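Long-range contact in tryptophan--tRNA ligase (Mycoplasma pneumoniae, PDB 2YY5), which probably attaches tryptophan to its cognate tRNA at the expense of ATP, as a homodimeric class I aminoacyl-tRNA synthetase: residues 214-227 with 291-303. The protein carries 1 engineered substitution. Residues are numbered along the deposited sequence; the frame is centred on the assembly and turned at random.
Sequences IYLDDPKEVVVKKI and LTEATVNLLVNIQ
Val223 sits at the middle of the seam between helix 220-227 and helix 291-303. Its CG2 meets Leu299 CD2 tip to tip, while CG1 lies 3.6 Å from Thr295 CG2 and also reaches Val296 CG2. From the preceding loop Ile214 adds its CG2, crossing Leu299 at about a right angle, 3.9 Å from Leu299 CD2. Val224 and, one turn beyond Val223, Ile227 both pack on Thr292: Val224 CG2 against its methyl, the CG2 branch of Ile227 against its hydroxyl oxygen. With OG1 anti to its carbonyl carbon (chi1 -68°), Thr292 can hold Lys288 O of its own helix and still accept, at 2.6 Å from OG1, a water that also donates to Val224 O.

At the other end a side-chain amide adds a polar tie between helix and loop. The extended Gln303 sends NE2 to Asp218 O (3.1 Å), approaching from above the carbonyl plane. The side chain of the same Asp218 takes two donors on OD1: Tyr215 N, across a type I turn, and Lys226 NZ, a salt bridge.

The helices run nearly antiparallel, at 152°. The contact joins helix 291-303 to the segment following the predicted KMSKS motif, whose Met203 side chain is about 4 Å from that of Ile214. Ile214 and Leu216 hydrogen-bond through their backbones to Leu19 and Gln17 of the predicted HIGH region; HIGH and KMSKS are the signature motifs of class I synthetases.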
loop_
_atom_site.group_PDB
_atom_site.type_symbol
_atom_site.label_atom_id
_atom_site.label_comp_id
_atom_site.label_asym_id
_atom_site.label_seq_id
_atom_site.Cartn_x
_atom_site.Cartn_y
_atom_site.Cartn_z
ATOM N N ILE B 214 -15.511 -25.642 14.151
ATOM C CA ILE B 214 -16.488 -26.298 13.290
ATOM C C ILE B 214 -16.371 -25.604 11.935
ATOM O O ILE B 214 -16.826 -24.473 11.787
ATOM C CB ILE B 214 -17.939 -26.119 13.818
ATOM C CG1 ILE B 214 -18.066 -26.695 15.233
ATOM C CG2 ILE B 214 -18.924 -26.787 12.866
ATOM C CD1 ILE B 214 -17.762 -28.174 15.330
ATOM N N TYR B 215 -15.742 -26.261 10.963
ATOM C CA TYR B 215 -15.577 -25.677 9.633
ATOM C C TYR B 215 -16.874 -25.793 8.851
ATOM O O TYR B 215 -17.627 -26.753 9.021
ATOM C CB TYR B 215 -14.453 -26.375 8.858
ATOM C CG TYR B 215 -13.096 -26.288 9.525
ATOM C CD1 TYR B 215 -12.484 -25.052 9.751
ATOM C CD2 TYR B 215 -12.441 -27.438 9.966
ATOM C CE1 TYR B 215 -11.253 -24.964 10.404
ATOM C CE2 TYR B 215 -11.214 -27.360 10.621
ATOM C CZ TYR B 215 -10.629 -26.124 10.837
ATOM O OH TYR B 215 -9.428 -26.056 11.500
ATOM N N LEU B 216 -17.132 -24.813 7.993
ATOM C CA LEU B 216 -18.341 -24.811 7.184
ATOM C C LEU B 216 -18.383 -25.980 6.196
ATOM O O LEU B 216 -19.452 -26.383 5.751
ATOM C CB LEU B 216 -18.472 -23.462 6.461
ATOM C CG LEU B 216 -19.315 -22.418 7.211
ATOM C CD1 LEU B 216 -19.041 -22.478 8.701
ATOM C CD2 LEU B 216 -19.032 -21.037 6.665
ATOM N N ASP B 217 -17.217 -26.535 5.870
ATOM C CA ASP B 217 -17.151 -27.666 4.954
ATOM C C ASP B 217 -16.791 -28.955 5.696
ATOM O O ASP B 217 -16.162 -29.858 5.143
ATOM C CB ASP B 217 -16.130 -27.410 3.842
ATOM C CG ASP B 217 -14.711 -27.287 4.362
ATOM O OD1 ASP B 217 -14.398 -27.885 5.412
ATOM O OD2 ASP B 217 -13.898 -26.603 3.703
ATOM N N ASP B 218 -17.180 -29.032 6.958
ATOM C CA ASP B 218 -16.903 -30.218 7.749
ATOM C C ASP B 218 -18.040 -31.213 7.506
ATOM O O ASP B 218 -19.209 -30.830 7.528
ATOM C CB ASP B 218 -16.854 -29.850 9.235
ATOM C CG ASP B 218 -15.447 -29.837 9.797
ATOM O OD1 ASP B 218 -15.292 -29.413 10.961
ATOM O OD2 ASP B 218 -14.498 -30.256 9.098
ATOM N N PRO B 219 -17.715 -32.491 7.238
ATOM C CA PRO B 219 -18.794 -33.464 7.013
ATOM C C PRO B 219 -19.530 -33.770 8.319
ATOM O O PRO B 219 -18.987 -33.561 9.403
ATOM C CB PRO B 219 -18.059 -34.678 6.432
ATOM C CG PRO B 219 -16.651 -34.530 6.949
ATOM C CD PRO B 219 -16.406 -33.051 6.853
ATOM N N LYS B 220 -20.766 -34.254 8.223
ATOM C CA LYS B 220 -21.548 -34.553 9.421
ATOM C C LYS B 220 -20.836 -35.403 10.471
ATOM O O LYS B 220 -20.899 -35.091 11.667
ATOM C CB LYS B 220 -22.885 -35.210 9.052
ATOM C CG LYS B 220 -22.813 -36.421 8.105
ATOM C CD LYS B 220 -24.230 -36.890 7.699
ATOM C CE LYS B 220 -24.268 -37.753 6.425
ATOM N NZ LYS B 220 -23.901 -39.187 6.608
ATOM N N GLU B 221 -20.149 -36.458 10.046
ATOM C CA GLU B 221 -19.475 -37.316 11.011
ATOM C C GLU B 221 -18.411 -36.576 11.795
ATOM O O GLU B 221 -18.181 -36.866 12.971
ATOM C CB GLU B 221 -18.862 -38.535 10.329
ATOM C CG GLU B 221 -19.884 -39.450 9.705
ATOM C CD GLU B 221 -20.173 -39.105 8.261
ATOM O OE1 GLU B 221 -21.051 -39.762 7.666
ATOM O OE2 GLU B 221 -19.518 -38.188 7.716
ATOM N N VAL B 222 -17.765 -35.613 11.151
ATOM C CA VAL B 222 -16.737 -34.839 11.829
ATOM C C VAL B 222 -17.406 -33.869 12.807
ATOM O O VAL B 222 -16.958 -33.720 13.943
ATOM C CB VAL B 222 -15.851 -34.087 10.809
ATOM C CG1 VAL B 222 -14.816 -33.239 11.533
ATOM C CG2 VAL B 222 -15.158 -35.099 9.893
ATOM N N VAL B 223 -18.491 -33.234 12.373
ATOM C CA VAL B 223 -19.235 -32.313 13.232
ATOM C C VAL B 223 -19.713 -33.055 14.487
ATOM O O VAL B 223 -19.655 -32.517 15.603
ATOM C CB VAL B 223 -20.470 -31.731 12.501
ATOM C CG1 VAL B 223 -21.300 -30.904 13.464
ATOM C CG2 VAL B 223 -20.026 -30.881 11.315
ATOM N N VAL B 224 -20.181 -34.290 14.295
ATOM C CA VAL B 224 -20.652 -35.125 15.398
ATOM C C VAL B 224 -19.550 -35.375 16.426
ATOM O O VAL B 224 -19.758 -35.173 17.627
ATOM C CB VAL B 224 -21.165 -36.496 14.895
ATOM C CG1 VAL B 224 -21.349 -37.453 16.065
ATOM C CG2 VAL B 224 -22.489 -36.323 14.183
ATOM N N LYS B 225 -18.380 -35.808 15.962
ATOM C CA LYS B 225 -17.277 -36.087 16.878
ATOM C C LYS B 225 -16.793 -34.844 17.635
ATOM O O LYS B 225 -16.585 -34.879 18.852
ATOM C CB LYS B 225 -16.094 -36.708 16.123
ATOM C CG LYS B 225 -14.973 -37.215 17.041
ATOM C CD LYS B 225 -13.658 -37.467 16.295
ATOM C CE LYS B 225 -12.974 -36.156 15.895
ATOM N NZ LYS B 225 -11.652 -36.360 15.220
ATOM N N LYS B 226 -16.614 -33.743 16.914
ATOM C CA LYS B 226 -16.123 -32.510 17.523
ATOM C C LYS B 226 -16.996 -31.982 18.646
ATOM O O LYS B 226 -16.490 -31.547 19.680
ATOM C CB LYS B 226 -15.962 -31.426 16.455
ATOM C CG LYS B 226 -14.848 -31.712 15.484
ATOM C CD LYS B 226 -14.663 -30.593 14.494
ATOM C CE LYS B 226 -13.435 -30.865 13.652
ATOM N NZ LYS B 226 -13.173 -29.774 12.697
ATOM N N ILE B 227 -18.306 -32.019 18.438
ATOM C CA ILE B 227 -19.241 -31.522 19.427
ATOM C C ILE B 227 -19.334 -32.462 20.619
ATOM O O ILE B 227 -19.370 -32.011 21.768
ATOM C CB ILE B 227 -20.617 -31.293 18.776
ATOM C CG1 ILE B 227 -20.506 -30.125 17.787
ATOM C CG2 ILE B 227 -21.662 -30.994 19.829
ATOM C CD1 ILE B 227 -21.646 -30.004 16.812
ATOM N N LEU B 291 -27.227 -29.607 19.828
ATOM C CA LEU B 291 -26.314 -28.703 19.141
ATOM C C LEU B 291 -25.823 -29.368 17.865
ATOM O O LEU B 291 -25.703 -28.720 16.826
ATOM C CB LEU B 291 -25.121 -28.366 20.034
ATOM C CG LEU B 291 -24.061 -27.449 19.417
ATOM C CD1 LEU B 291 -24.706 -26.126 19.009
ATOM C CD2 LEU B 291 -22.924 -27.222 20.415
ATOM N N THR B 292 -25.553 -30.668 17.950
ATOM C CA THR B 292 -25.078 -31.424 16.799
ATOM C C THR B 292 -26.122 -31.504 15.689
ATOM O O THR B 292 -25.770 -31.529 14.514
ATOM C CB THR B 292 -24.660 -32.858 17.196
ATOM O OG1 THR B 292 -23.492 -32.804 18.025
ATOM C CG2 THR B 292 -24.352 -33.685 15.961
ATOM N N GLU B 293 -27.397 -31.540 16.053
ATOM C CA GLU B 293 -28.461 -31.617 15.052
ATOM C C GLU B 293 -28.649 -30.268 14.359
ATOM O O GLU B 293 -28.688 -30.198 13.135
ATOM C CB GLU B 293 -29.778 -32.059 15.697
ATOM C CG GLU B 293 -30.887 -32.390 14.705
ATOM C CD GLU B 293 -32.204 -32.713 15.399
ATOM O OE1 GLU B 293 -32.195 -33.559 16.320
ATOM O OE2 GLU B 293 -33.245 -32.127 15.029
ATOM N N ALA B 294 -28.762 -29.198 15.144
ATOM C CA ALA B 294 -28.930 -27.865 14.582
ATOM C C ALA B 294 -27.739 -27.553 13.679
ATOM O O ALA B 294 -27.891 -26.994 12.589
ATOM C CB ALA B 294 -29.023 -26.842 15.692
ATOM N N THR B 295 -26.554 -27.935 14.133
ATOM C CA THR B 295 -25.346 -27.689 13.364
ATOM C C THR B 295 -25.298 -28.486 12.068
ATOM O O THR B 295 -25.094 -27.910 10.998
ATOM C CB THR B 295 -24.102 -28.005 14.190
ATOM O OG1 THR B 295 -24.121 -27.220 15.392
ATOM C CG2 THR B 295 -22.848 -27.688 13.397
ATOM N N VAL B 296 -25.481 -29.803 12.155
ATOM C CA VAL B 296 -25.455 -30.643 10.961
ATOM C C VAL B 296 -26.489 -30.126 9.968
ATOM O O VAL B 296 -26.183 -29.919 8.799
ATOM C CB VAL B 296 -25.760 -32.136 11.287
ATOM C CG1 VAL B 296 -25.918 -32.934 9.992
ATOM C CG2 VAL B 296 -24.623 -32.740 12.119
ATOM N N ASN B 297 -27.709 -29.901 10.448
ATOM C CA ASN B 297 -28.777 -29.393 9.601
ATOM C C ASN B 297 -28.325 -28.168 8.822
ATOM O O ASN B 297 -28.505 -28.101 7.609
ATOM C CB ASN B 297 -30.011 -29.037 10.440
ATOM C CG ASN B 297 -30.752 -30.266 10.944
ATOM O OD1 ASN B 297 -30.290 -31.403 10.780
ATOM N ND2 ASN B 297 -31.907 -30.044 11.568
ATOM N N LEU B 298 -27.741 -27.202 9.520
ATOM C CA LEU B 298 -27.278 -25.978 8.880
ATOM C C LEU B 298 -26.170 -26.272 7.860
ATOM O O LEU B 298 -26.280 -25.898 6.688
ATOM C CB LEU B 298 -26.786 -24.990 9.947
ATOM C CG LEU B 298 -26.418 -23.528 9.624
ATOM C CD1 LEU B 298 -25.239 -23.504 8.699
ATOM C CD2 LEU B 298 -27.595 -22.781 9.014
ATOM N N LEU B 299 -25.110 -26.948 8.290
ATOM C CA LEU B 299 -24.011 -27.251 7.379
ATOM C C LEU B 299 -24.463 -28.004 6.128
ATOM O O LEU B 299 -24.110 -27.624 5.006
ATOM C CB LEU B 299 -22.915 -28.028 8.117
ATOM C CG LEU B 299 -21.892 -27.181 8.891
ATOM C CD1 LEU B 299 -22.521 -25.915 9.406
ATOM C CD2 LEU B 299 -21.342 -27.981 10.042
ATOM N N VAL B 300 -25.251 -29.062 6.319
ATOM C CA VAL B 300 -25.747 -29.855 5.198
ATOM C C VAL B 300 -26.545 -28.979 4.233
ATOM O O VAL B 300 -26.488 -29.175 3.026
ATOM C CB VAL B 300 -26.610 -31.043 5.706
ATOM C CG1 VAL B 300 -27.347 -31.717 4.557
ATOM C CG2 VAL B 300 -25.716 -32.055 6.398
ATOM N N ASN B 301 -27.262 -27.998 4.769
ATOM C CA ASN B 301 -28.054 -27.088 3.942
ATOM C C ASN B 301 -27.215 -25.984 3.284
ATOM O O ASN B 301 -27.646 -25.365 2.311
ATOM C CB ASN B 301 -29.180 -26.466 4.773
ATOM C CG ASN B 301 -29.932 -25.385 4.020
ATOM O OD1 ASN B 301 -29.523 -24.222 4.005
ATOM N ND2 ASN B 301 -31.031 -25.766 3.376
ATOM N N ILE B 302 -26.026 -25.727 3.818
ATOM C CA ILE B 302 -25.155 -24.718 3.225
ATOM C C ILE B 302 -24.371 -25.449 2.142
ATOM O O ILE B 302 -24.339 -25.033 0.982
ATOM C CB ILE B 302 -24.127 -24.134 4.235
ATOM C CG1 ILE B 302 -24.831 -23.509 5.442
ATOM C CG2 ILE B 302 -23.250 -23.105 3.526
ATOM C CD1 ILE B 302 -25.782 -22.388 5.096
ATOM N N GLN B 303 -23.741 -26.549 2.541
ATOM C CA GLN B 303 -22.951 -27.363 1.632
ATOM C C GLN B 303 -23.825 -27.793 0.459
ATOM O O GLN B 303 -23.357 -27.930 -0.664
ATOM C CB GLN B 303 -22.393 -28.574 2.393
ATOM C CG GLN B 303 -21.353 -28.185 3.461
ATOM C CD GLN B 303 -21.016 -29.307 4.442
ATOM O OE1 GLN B 303 -20.792 -30.451 4.046
ATOM N NE2 GLN B 303 -20.965 -28.974 5.728
HETATM O O HOH W 1 -22.225 -34.986 18.678
#